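Local coordinates for ERPP protein (Borrelia burgdorferi, PDB 4BOB) that probably binds the complement regulator factor H as an outer surface lipoprotein of the Lyme disease spirochaete, at residues A[59-64]-A[78-83]; A[35-40]-A[152-157]. All blocks are in the same frame, centred on the assembly; numbering follows the deposited sequence.

Interaction 1: residues A[59-64]-A[78-83]; sequences EENGID and SLKESE
Ile63 lies alongside Leu79, the two side chains pointing the same way, with the CG1 branch of Ile63 over the CD1 methyl of Leu79 at 3.7 Å and the CB of Ile63 near its CD2. A chi1 of 63° brings Leu79 CG within reach of Ile63 CG1 and CB, with both methyls near the isoleucine. Beyond this pair Leu79 also rests on Val84 and Phe87 of helix 84-93 and on Phe97, so the face of Ile63 and Leu79 is buried, while the Asn61 end is exposed. The backbones of the two residues are joined as an antiparallel hydrogen-bonded pair, Ile63 N to Leu79 O at 2.8 Å and Leu79 N to Ile63 O at 3.2 Å. This is the open end of the beta hairpin formed by strands 63-69 and 72-79, where the strand pairing gives way to loop. Asp64 and Ser78, the adjoining non-hydrogen-bonded pair, put their side chains on the other face of the sheet, with Asp64 OD1 approaching Ser78 CB.

Past the hairpin end, side chains replace strand bonds. Asn61, its CG anti to the backbone N (chi1 175°), extends its amide so that OD1 accepts from Glu81 N at 2.6 Å, the donor tilted out of the carbonyl plane. In exchange, the bent Glu81 chain swings back past the asparagine, running the opposite way, and OE2 takes the N-H of Gly62 at 2.8 Å through its anti lone pair. Between them these two bonds tie the loop at 59-62 to the chain just after strand 72-79. At a phi of 89° Gly62 makes a CA-H...O contact with Leu79 O that leaves no room for a side chain. Glu81 OE2 also forms a salt bridge with Lys58, so one carboxylate oxygen serves a main-chain N-H and a cation.

Interaction 2: residues A[35-40]-A[152-157]; sequences FTVKIK and YAIPLE
Ile39 sets its CD1 methyl against both neighbours on the facing strand, 3.6 Å from Tyr152 CD1 and 3.8 Å from Ile154 CD1. A chi1 of 179° turns the ethyl branch of Ile39 away from its own N and across the strand gap toward them. Further along, the CG2 methyl of Val37 meets Ile154 CG2 at 3.4 Å, the two side chains crossing at about a right angle, and the same methyl touches Pro155 CD at 3.7 Å.

The backbones place these groups. Lys40 and Ala153 form an antiparallel hydrogen-bonded pair, with Lys40 N to Ala153 O at 2.9 Å and the return bond, Ala153 N to Lys40 O, at 3.2 Å. Two residues on, the matching position facing Lys38 belongs to Pro155, which has no N-H to give: its CD lies 3.2 Å from Lys38 O. In this direction the pairing ends with Lys40 and Ala153, and Pro155 occupies the N-cap position of helix 156-162.

Farther out, that helix packs on the apolar face through Val158 against Val37 and Leu159 against Ile154, while Tyr152 OH bonds to Glu108. On the other face the amines of Lys38 and Lys40 form salt bridges with Asp53 and Asp50 of strand 48-58. The contact thus joins the first and last strands, side by side in the middle of a curved antiparallel sheet with a terminal helix against one face.

From the N terminus, strand 34-42 enters first and supplies one half of interaction 2, whose partner arrives only near the C terminus; that contact therefore closes a loop spanning most of the chain. Interaction 1 falls within this loop and closes a much shorter one, the hairpin of strands 63-69 and 72-79, so the two contacts nest and do not cross. Both belong to the same antiparallel sheet, with centres about 19 Å apart. Interaction 2 joins its two central strands, the second of which runs straight into the C-terminal helix, whereas interaction 1 finishes the hairpin at one border. Strand 48-58, lying between strands 34-42 and 63-69, connects them across the sheet.

Interaction 1: residues A[59-64]-A[78-83]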
loop_
_atom_site.group_PDB
_atom_site.type_symbol
_atom_site.label_atom_id
_atom_site.label_comp_id
_atom_site.label_asym_id
_atom_site.label_seq_id
_atom_site.Cartn_x
_atom_site.Cartn_y
_atom_site.Cartn_z
ATOM N N GLU A 59 1.803 9.107 -12.277
ATOM C CA GLU A 59 2.916 9.726 -13.042
ATOM C C GLU A 59 2.838 9.459 -14.545
ATOM O O GLU A 59 2.234 8.474 -14.989
ATOM C CB GLU A 59 4.300 9.168 -12.635
ATOM C CG GLU A 59 4.557 8.812 -11.190
ATOM C CD GLU A 59 5.068 9.983 -10.377
ATOM O OE1 GLU A 59 4.253 10.918 -10.137
ATOM O OE2 GLU A 59 6.269 9.953 -9.969
ATOM N N GLU A 60 3.533 10.306 -15.308
ATOM C CA GLU A 60 3.882 10.025 -16.717
ATOM C C GLU A 60 4.204 8.530 -16.911
ATOM O O GLU A 60 3.753 7.897 -17.871
ATOM C CB GLU A 60 5.082 10.910 -17.138
ATOM C CG GLU A 60 5.737 10.603 -18.486
ATOM C CD GLU A 60 4.804 10.767 -19.688
ATOM O OE1 GLU A 60 3.792 11.514 -19.600
ATOM O OE2 GLU A 60 5.095 10.149 -20.742
ATOM N N ASN A 61 4.994 7.985 -15.989
ATOM C CA ASN A 61 5.255 6.556 -15.950
ATOM C C ASN A 61 5.095 6.012 -14.516
ATOM O O ASN A 61 5.846 6.404 -13.608
ATOM C CB ASN A 61 6.642 6.246 -16.517
ATOM C CG ASN A 61 7.010 4.779 -16.380
ATOM O OD1 ASN A 61 6.139 3.901 -16.357
ATOM N ND2 ASN A 61 8.305 4.504 -16.280
ATOM N N GLY A 62 4.088 5.143 -14.341
ATOM C CA GLY A 62 3.805 4.493 -13.081
ATOM C C GLY A 62 2.872 5.199 -12.115
ATOM O O GLY A 62 2.031 5.998 -12.496
ATOM N N ILE A 63 3.020 4.839 -10.844
ATOM C CA ILE A 63 2.280 5.402 -9.720
ATOM C C ILE A 63 3.340 5.671 -8.657
ATOM O O ILE A 63 4.259 4.859 -8.492
ATOM C CB ILE A 63 1.267 4.368 -9.086
ATOM C CG1 ILE A 63 0.458 3.559 -10.134
ATOM C CG2 ILE A 63 0.349 5.041 -8.067
ATOM C CD1 ILE A 63 -0.909 4.109 -10.498
ATOM N N ASP A 64 3.233 6.790 -7.948
ATOM C CA ASP A 64 3.884 6.915 -6.641
ATOM C C ASP A 64 2.781 6.868 -5.611
ATOM O O ASP A 64 1.679 7.364 -5.856
ATOM C CB ASP A 64 4.654 8.233 -6.451
ATOM C CG ASP A 64 5.438 8.266 -5.120
ATOM O OD1 ASP A 64 6.366 7.457 -4.974
ATOM O OD2 ASP A 64 5.133 9.072 -4.215
ATOM N N SER A 78 6.332 2.531 -4.974
ATOM C CA SER A 78 6.098 2.991 -6.338
ATOM C C SER A 78 6.261 1.838 -7.341
ATOM O O SER A 78 6.765 0.769 -7.011
ATOM C CB SER A 78 7.082 4.099 -6.691
ATOM O OG SER A 78 8.401 3.566 -6.851
ATOM N N LEU A 79 5.852 2.087 -8.579
ATOM C CA LEU A 79 5.768 1.054 -9.622
ATOM C C LEU A 79 5.609 1.757 -10.964
ATOM O O LEU A 79 5.008 2.822 -11.014
ATOM C CB LEU A 79 4.572 0.165 -9.342
ATOM C CG LEU A 79 3.247 0.925 -9.412
ATOM C CD1 LEU A 79 2.524 0.582 -10.711
ATOM C CD2 LEU A 79 2.353 0.668 -8.197
ATOM N N LYS A 80 6.139 1.178 -12.040
ATOM C CA LYS A 80 6.083 1.827 -13.367
ATOM C C LYS A 80 4.832 1.429 -14.181
ATOM O O LYS A 80 4.049 0.579 -13.727
ATOM C CB LYS A 80 7.329 1.480 -14.155
ATOM C CG LYS A 80 8.654 1.729 -13.439
ATOM C CD LYS A 80 9.573 0.544 -13.731
ATOM C CE LYS A 80 11.034 0.807 -13.431
ATOM N NZ LYS A 80 11.789 -0.484 -13.490
ATOM N N GLU A 81 4.646 2.023 -15.375
ATOM C CA GLU A 81 3.422 1.773 -16.198
ATOM C C GLU A 81 3.025 0.306 -16.307
ATOM O O GLU A 81 1.868 -0.037 -16.039
ATOM C CB GLU A 81 3.531 2.318 -17.630
ATOM C CG GLU A 81 3.102 3.771 -17.849
ATOM C CD GLU A 81 1.818 4.181 -17.134
ATOM O OE1 GLU A 81 0.711 4.012 -17.697
ATOM O OE2 GLU A 81 1.930 4.719 -16.008
ATOM N N SER A 82 3.973 -0.551 -16.680
ATOM C CA SER A 82 3.710 -1.987 -16.890
ATOM C C SER A 82 3.001 -2.744 -15.711
ATOM O O SER A 82 2.203 -3.667 -15.954
ATOM C CB SER A 82 5.009 -2.692 -17.291
ATOM O OG SER A 82 6.029 -2.415 -16.355
ATOM N N GLU A 83 3.250 -2.341 -14.463
ATOM C CA GLU A 83 2.583 -2.967 -13.304
ATOM C C GLU A 83 1.234 -2.328 -12.930
ATOM O O GLU A 83 0.547 -2.789 -11.978
ATOM C CB GLU A 83 3.510 -2.942 -12.093
ATOM C CG GLU A 83 4.672 -3.887 -12.242
ATOM C CD GLU A 83 4.222 -5.267 -12.661
ATOM O OE1 GLU A 83 3.342 -5.854 -11.973
ATOM O OE2 GLU A 83 4.741 -5.752 -13.687
#

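Interaction 2: residues A[35-40]-A[152-157]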
loop_
_atom_site.group_PDB
_atom_site.type_symbol
_atom_site.label_atom_id
_atom_site.label_comp_id
_atom_site.label_asym_id
_atom_site.label_seq_id
_atom_site.Cartn_x
_atom_site.Cartn_y
_atom_site.Cartn_z
ATOM N N PHE A 35 -5.222 11.028 -5.348
ATOM C CA PHE A 35 -6.202 10.914 -4.291
ATOM C C PHE A 35 -5.602 10.290 -3.019
ATOM O O PHE A 35 -4.448 9.842 -2.991
ATOM C CB PHE A 35 -7.424 10.146 -4.795
ATOM C CG PHE A 35 -7.186 8.682 -4.992
ATOM C CD1 PHE A 35 -6.609 8.210 -6.155
ATOM C CD2 PHE A 35 -7.541 7.777 -4.008
ATOM C CE1 PHE A 35 -6.386 6.861 -6.333
ATOM C CE2 PHE A 35 -7.339 6.429 -4.181
ATOM C CZ PHE A 35 -6.766 5.966 -5.352
ATOM N N THR A 36 -6.400 10.300 -1.962
ATOM C CA THR A 36 -5.961 9.851 -0.657
ATOM C C THR A 36 -6.946 8.811 -0.200
ATOM O O THR A 36 -8.106 8.796 -0.646
ATOM C CB THR A 36 -5.905 11.013 0.356
ATOM O OG1 THR A 36 -5.375 12.174 -0.286
ATOM C CG2 THR A 36 -4.989 10.691 1.492
ATOM N N VAL A 37 -6.457 7.923 0.660
ATOM C CA VAL A 37 -7.278 6.869 1.268
ATOM C C VAL A 37 -6.629 6.453 2.603
ATOM O O VAL A 37 -5.406 6.459 2.739
ATOM C CB VAL A 37 -7.503 5.667 0.288
ATOM C CG1 VAL A 37 -6.208 5.269 -0.422
ATOM C CG2 VAL A 37 -8.141 4.477 1.000
ATOM N N LYS A 38 -7.465 6.138 3.585
ATOM C CA LYS A 38 -6.997 5.734 4.904
ATOM C C LYS A 38 -6.222 4.415 4.826
ATOM O O LYS A 38 -6.632 3.494 4.130
ATOM C CB LYS A 38 -8.194 5.569 5.886
ATOM C CG LYS A 38 -8.662 6.851 6.575
ATOM C CD LYS A 38 -7.742 7.203 7.750
ATOM C CE LYS A 38 -7.973 8.607 8.293
ATOM N NZ LYS A 38 -6.851 9.040 9.169
ATOM N N ILE A 39 -5.103 4.340 5.543
ATOM C CA ILE A 39 -4.381 3.080 5.713
ATOM C C ILE A 39 -4.273 2.722 7.187
ATOM O O ILE A 39 -4.097 3.593 8.033
ATOM C CB ILE A 39 -2.976 3.061 5.025
ATOM C CG1 ILE A 39 -2.279 1.709 5.275
ATOM C CG2 ILE A 39 -2.111 4.249 5.442
ATOM C CD1 ILE A 39 -1.462 1.208 4.111
ATOM N N LYS A 40 -4.416 1.419 7.447
ATOM C CA LYS A 40 -4.193 0.805 8.750
ATOM C C LYS A 40 -2.995 -0.155 8.799
ATOM O O LYS A 40 -2.606 -0.734 7.783
ATOM C CB LYS A 40 -5.407 -0.038 9.096
ATOM C CG LYS A 40 -6.711 0.704 9.200
ATOM C CD LYS A 40 -7.824 -0.308 9.344
ATOM C CE LYS A 40 -9.143 0.373 9.660
ATOM N NZ LYS A 40 -9.295 0.581 11.129
ATOM N N TYR A 152 -0.800 -4.677 6.399
ATOM C CA TYR A 152 -1.485 -3.433 6.009
ATOM C C TYR A 152 -2.865 -3.654 5.380
ATOM O O TYR A 152 -3.119 -4.695 4.772
ATOM C CB TYR A 152 -0.634 -2.631 5.004
ATOM C CG TYR A 152 0.644 -2.024 5.551
ATOM C CD1 TYR A 152 0.621 -0.817 6.280
ATOM C CD2 TYR A 152 1.878 -2.629 5.324
ATOM C CE1 TYR A 152 1.787 -0.252 6.770
ATOM C CE2 TYR A 152 3.044 -2.070 5.819
ATOM C CZ TYR A 152 2.995 -0.883 6.538
ATOM O OH TYR A 152 4.150 -0.310 7.029
ATOM N N ALA A 153 -3.714 -2.623 5.492
ATOM C CA ALA A 153 -5.137 -2.688 5.145
ATOM C C ALA A 153 -5.655 -1.329 4.755
ATOM O O ALA A 153 -5.564 -0.386 5.552
ATOM C CB ALA A 153 -5.973 -3.242 6.308
ATOM N N ILE A 154 -6.217 -1.263 3.539
ATOM C CA ILE A 154 -6.855 -0.062 2.966
ATOM C C ILE A 154 -8.305 -0.404 2.575
ATOM O O ILE A 154 -8.538 -1.467 2.023
ATOM C CB ILE A 154 -6.050 0.413 1.737
ATOM C CG1 ILE A 154 -4.784 1.125 2.190
ATOM C CG2 ILE A 154 -6.845 1.373 0.858
ATOM C CD1 ILE A 154 -3.795 1.355 1.068
ATOM N N PRO A 155 -9.289 0.483 2.847
ATOM C CA PRO A 155 -10.674 0.053 2.558
ATOM C C PRO A 155 -10.922 -0.118 1.071
ATOM O O PRO A 155 -10.441 0.662 0.272
ATOM C CB PRO A 155 -11.526 1.190 3.125
ATOM C CG PRO A 155 -10.641 2.385 2.995
ATOM C CD PRO A 155 -9.263 1.870 3.349
ATOM N N LEU A 156 -11.651 -1.160 0.712
ATOM C CA LEU A 156 -11.844 -1.518 -0.693
ATOM C C LEU A 156 -12.685 -0.482 -1.466
ATOM O O LEU A 156 -12.273 -0.014 -2.510
ATOM C CB LEU A 156 -12.463 -2.912 -0.791
ATOM C CG LEU A 156 -12.740 -3.397 -2.209
ATOM C CD1 LEU A 156 -11.526 -3.276 -3.136
ATOM C CD2 LEU A 156 -13.254 -4.829 -2.168
ATOM N N GLU A 157 -13.833 -0.116 -0.908
ATOM C CA GLU A 157 -14.770 0.853 -1.496
ATOM C C GLU A 157 -14.156 2.189 -1.909
ATOM O O GLU A 157 -14.527 2.771 -2.946
ATOM C CB GLU A 157 -15.916 1.127 -0.513
ATOM C CG GLU A 157 -16.748 2.356 -0.865
ATOM C CD GLU A 157 -18.189 2.252 -0.425
ATOM O OE1 GLU A 157 -18.477 1.464 0.516
ATOM O OE2 GLU A 157 -19.026 2.970 -1.033
#